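Local coordinates for protein putative branched-chain amino acid aminotransferase IlvE (Streptococcus mutans, PDB 4DQN) that probably transfers the amino group between branched-chain amino acids and 2-oxoglutarate as a class-IV, pyridoxal-phosphate-dependent aminotransferase, at residues Asp71-Leu76 with Ile340-Asp345. Numbering follows the deposited sequence.
Sequences DGSVQL and IYKVDD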
ATOM      1  N   ASP A  71     -14.831 -29.360 -25.476  1.00 33.58           N
ATOM      2  CA  ASP A  71     -13.995 -30.303 -26.224  1.00 36.64           C
ATOM      3  C   ASP A  71     -12.655 -30.564 -25.542  1.00 38.07           C
ATOM      4  O   ASP A  71     -11.814 -31.291 -26.071  1.00 33.63           O
ATOM      5  CB  ASP A  71     -13.803 -29.874 -27.692  1.00 33.74           C
ATOM      6  CG  ASP A  71     -12.883 -28.676 -27.854  1.00 37.83           C
ATOM      7  OD1 ASP A  71     -12.502 -28.030 -26.850  1.00 36.06           O
ATOM      8  OD2 ASP A  71     -12.542 -28.362 -29.017  1.00 38.05           O
ATOM      9  N   GLY A  72     -12.452 -29.951 -24.376  1.00 33.02           N
ATOM     10  CA  GLY A  72     -11.233 -30.161 -23.618  1.00 32.56           C
ATOM     11  C   GLY A  72     -10.209 -29.044 -23.736  1.00 36.78           C
ATOM     12  O   GLY A  72      -9.314 -28.926 -22.886  1.00 34.04           O
ATOM     13  N   SER A  73     -10.324 -28.227 -24.780  1.00 30.99           N
ATOM     14  CA  SER A  73      -9.374 -27.135 -24.977  1.00 33.44           C
ATOM     15  C   SER A  73      -9.568 -26.037 -23.923  1.00 32.51           C
ATOM     16  O   SER A  73     -10.652 -25.897 -23.339  1.00 30.51           O
ATOM     17  CB  SER A  73      -9.463 -26.564 -26.394  1.00 36.63           C
ATOM     18  OG  SER A  73     -10.769 -26.093 -26.686  1.00 38.47           O
ATOM     19  N   VAL A  74      -8.506 -25.275 -23.674  1.00 32.11           N
ATOM     20  CA  VAL A  74      -8.500 -24.281 -22.602  1.00 30.28           C
ATOM     21  C   VAL A  74      -8.374 -22.889 -23.207  1.00 30.08           C
ATOM     22  O   VAL A  74      -7.700 -22.703 -24.220  1.00 29.47           O
ATOM     23  CB  VAL A  74      -7.342 -24.545 -21.623  1.00 31.50           C
ATOM     24  CG1 VAL A  74      -7.316 -23.484 -20.506  1.00 29.58           C
ATOM     25  CG2 VAL A  74      -7.491 -25.933 -21.025  1.00 31.48           C
ATOM     26  N   GLN A  75      -9.039 -21.910 -22.609  1.00 28.62           N
ATOM     27  CA  GLN A  75      -8.986 -20.557 -23.146  1.00 29.06           C
ATOM     28  C   GLN A  75      -8.928 -19.495 -22.047  1.00 28.81           C
ATOM     29  O   GLN A  75      -9.350 -19.730 -20.914  1.00 28.02           O
ATOM     30  CB  GLN A  75     -10.187 -20.311 -24.071  1.00 30.31           C
ATOM     31  CG  GLN A  75     -11.542 -20.425 -23.377  1.00 28.90           C
ATOM     32  CD  GLN A  75     -12.683 -20.481 -24.374  1.00 32.30           C
ATOM     33  OE1 GLN A  75     -12.510 -20.973 -25.481  1.00 30.73           O
ATOM     34  NE2 GLN A  75     -13.854 -19.978 -23.987  1.00 32.60           N
ATOM     35  N   LEU A  76      -8.386 -18.333 -22.396  1.00 27.74           N
ATOM     36  CA  LEU A  76      -8.385 -17.170 -21.517  1.00 29.61           C
ATOM     37  C   LEU A  76      -9.517 -16.258 -21.945  1.00 29.36           C
ATOM     38  O   LEU A  76      -9.988 -16.340 -23.088  1.00 31.12           O
ATOM     39  CB  LEU A  76      -7.059 -16.416 -21.639  1.00 25.89           C
ATOM     40  CG  LEU A  76      -5.838 -17.166 -21.125  1.00 28.14           C
ATOM     41  CD1 LEU A  76      -4.570 -16.385 -21.461  1.00 30.66           C
ATOM     42  CD2 LEU A  76      -5.947 -17.405 -19.611  1.00 26.61           C
ATOM     43  N   ILE A 340     -12.179 -13.943 -26.639  1.00 30.39           N
ATOM     44  CA  ILE A 340     -11.614 -15.235 -26.287  1.00 30.97           C
ATOM     45  C   ILE A 340     -10.218 -15.408 -26.871  1.00 31.48           C
ATOM     46  O   ILE A 340      -9.982 -15.107 -28.040  1.00 32.94           O
ATOM     47  CB  ILE A 340     -12.502 -16.389 -26.775  1.00 31.72           C
ATOM     48  CG1 ILE A 340     -13.936 -16.230 -26.253  1.00 30.59           C
ATOM     49  CG2 ILE A 340     -11.912 -17.726 -26.357  1.00 30.89           C
ATOM     50  CD1 ILE A 340     -14.073 -16.089 -24.726  1.00 30.66           C
ATOM     51  N   TYR A 341      -9.293 -15.878 -26.041  1.00 29.86           N
ATOM     52  CA  TYR A 341      -7.926 -16.156 -26.462  1.00 31.69           C
ATOM     53  C   TYR A 341      -7.625 -17.618 -26.166  1.00 33.80           C
ATOM     54  O   TYR A 341      -7.402 -17.992 -25.003  1.00 29.13           O
ATOM     55  CB  TYR A 341      -6.944 -15.296 -25.676  1.00 27.84           C
ATOM     56  CG  TYR A 341      -6.864 -13.855 -26.094  1.00 29.65           C
ATOM     57  CD1 TYR A 341      -7.928 -12.986 -25.889  1.00 28.30           C
ATOM     58  CD2 TYR A 341      -5.703 -13.352 -26.667  1.00 27.93           C
ATOM     59  CE1 TYR A 341      -7.839 -11.667 -26.254  1.00 28.18           C
ATOM     60  CE2 TYR A 341      -5.607 -12.039 -27.037  1.00 28.99           C
ATOM     61  CZ  TYR A 341      -6.675 -11.198 -26.832  1.00 30.04           C
ATOM     62  OH  TYR A 341      -6.571  -9.873 -27.205  1.00 31.68           O
ATOM     63  N   LYS A 342      -7.633 -18.443 -27.208  1.00 30.77           N
ATOM     64  CA  LYS A 342      -7.317 -19.863 -27.064  1.00 36.35           C
ATOM     65  C   LYS A 342      -5.866 -20.013 -26.642  1.00 34.10           C
ATOM     66  O   LYS A 342      -4.984 -19.340 -27.166  1.00 36.23           O
ATOM     67  CB  LYS A 342      -7.565 -20.616 -28.369  1.00 34.61           C
ATOM     68  CG  LYS A 342      -9.008 -20.574 -28.833  1.00 37.07           C
ATOM     69  CD  LYS A 342      -9.952 -21.017 -27.718  1.00 38.55           C
ATOM     70  CE  LYS A 342      -9.964 -22.529 -27.561  1.00 40.25           C
ATOM     71  NZ  LYS A 342     -11.181 -22.967 -26.822  1.00 41.94           N
ATOM     72  N   VAL A 343      -5.624 -20.907 -25.696  1.00 33.55           N
ATOM     73  CA  VAL A 343      -4.316 -21.012 -25.063  1.00 37.42           C
ATOM     74  C   VAL A 343      -3.257 -21.625 -25.994  1.00 45.92           C
ATOM     75  O   VAL A 343      -2.056 -21.319 -25.896  1.00 44.63           O
ATOM     76  CB  VAL A 343      -4.458 -21.742 -23.712  1.00 38.00           C
ATOM     77  CG1 VAL A 343      -3.273 -22.592 -23.407  1.00 37.79           C
ATOM     78  CG2 VAL A 343      -4.722 -20.721 -22.595  1.00 32.00           C
ATOM     79  N   ASP A 344      -3.710 -22.452 -26.929  1.00 42.19           N
ATOM     80  CA  ASP A 344      -2.813 -23.052 -27.909  1.00 46.58           C
ATOM     81  C   ASP A 344      -2.684 -22.254 -29.212  1.00 50.04           C
ATOM     82  O   ASP A 344      -1.990 -22.686 -30.133  1.00 50.43           O
ATOM     83  CB  ASP A 344      -3.245 -24.491 -28.194  1.00 48.30           C
ATOM     84  CG  ASP A 344      -3.087 -25.383 -26.985  1.00 48.47           C
ATOM     85  OD1 ASP A 344      -2.061 -25.241 -26.279  1.00 50.45           O
ATOM     86  OD2 ASP A 344      -3.987 -26.212 -26.722  1.00 53.87           O
ATOM     87  N   ASP A 345      -3.347 -21.098 -29.288  1.00 47.75           N
ATOM     88  CA  ASP A 345      -3.191 -20.196 -30.432  1.00 49.53           C
ATOM     89  C   ASP A 345      -2.067 -19.200 -30.178  1.00 50.69           C
ATOM     90  O   ASP A 345      -1.611 -19.059 -29.040  1.00 52.53           O
ATOM     91  CB  ASP A 345      -4.493 -19.443 -30.720  1.00 48.31           C
ATOM     92  CG  ASP A 345      -5.515 -20.298 -31.438  1.00 48.59           C
ATOM     93  OD1 ASP A 345      -5.284 -21.525 -31.560  1.00 46.22           O
ATOM     94  OD2 ASP A 345      -6.553 -19.744 -31.866  1.00 51.81           O
TER
HETATM   95  O   HOH W   1      -5.682 -26.103 -24.630  1.00 42.83           O
HETATM   96  O   HOH W   2      -6.482 -23.707 -26.558  1.00 43.27           O
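K342 NZ is gripped by two oxygens of the facing segment: it donates to Q75 OE1 at 2.7 Å and to S73 OG at 3.2 Å. The lysine chain folds back at chi2 and chi3 (-52° and -78°), laying CD over Q75 CB and bringing the ammonium between the two acceptors. S73 OG in turn donates a hydrogen bond to D71 OD1 (2.6 Å), which accepts with its syn lone pair. D71 OD1 also accepts from S73 N, which comes from above the carboxylate plane, closing an Asx turn. The carboxylate thus positions the serine hydroxyl for the lysine, and probably favours the ammonium charge from 5.2 Å (D71 OD1 to K342 NZ). The Q75 amide, its chain extended beyond CG, also rests on I340 CG2, 3.4 Å from OE1.

The backbones carry a short antiparallel ladder. L76 and Y341 form a hydrogen-bonded pair, L76 N to Y341 O at 2.8 Å and Y341 N to L76 O at 3.1 Å; Q75 and K342 are the adjoining non-hydrogen-bonded pair. Just past the strand end, V343 N still donates to V74 O, an oxygen that also accepts from a water bound by D344 N. A second water links V74 N to D344 OD2. On the L76 face, V343 CG2 packs 4.0 Å from L76 CG and also touches V74.

The contact adds 340-342 as an outermost strand, within this chain, of the seven-stranded antiparallel sheet, beside 74-77, which pairs in turn with 59-68. Helix 100-113 packs against V74, Y341 and V343, and Y341 also meets the start of helix 79-92.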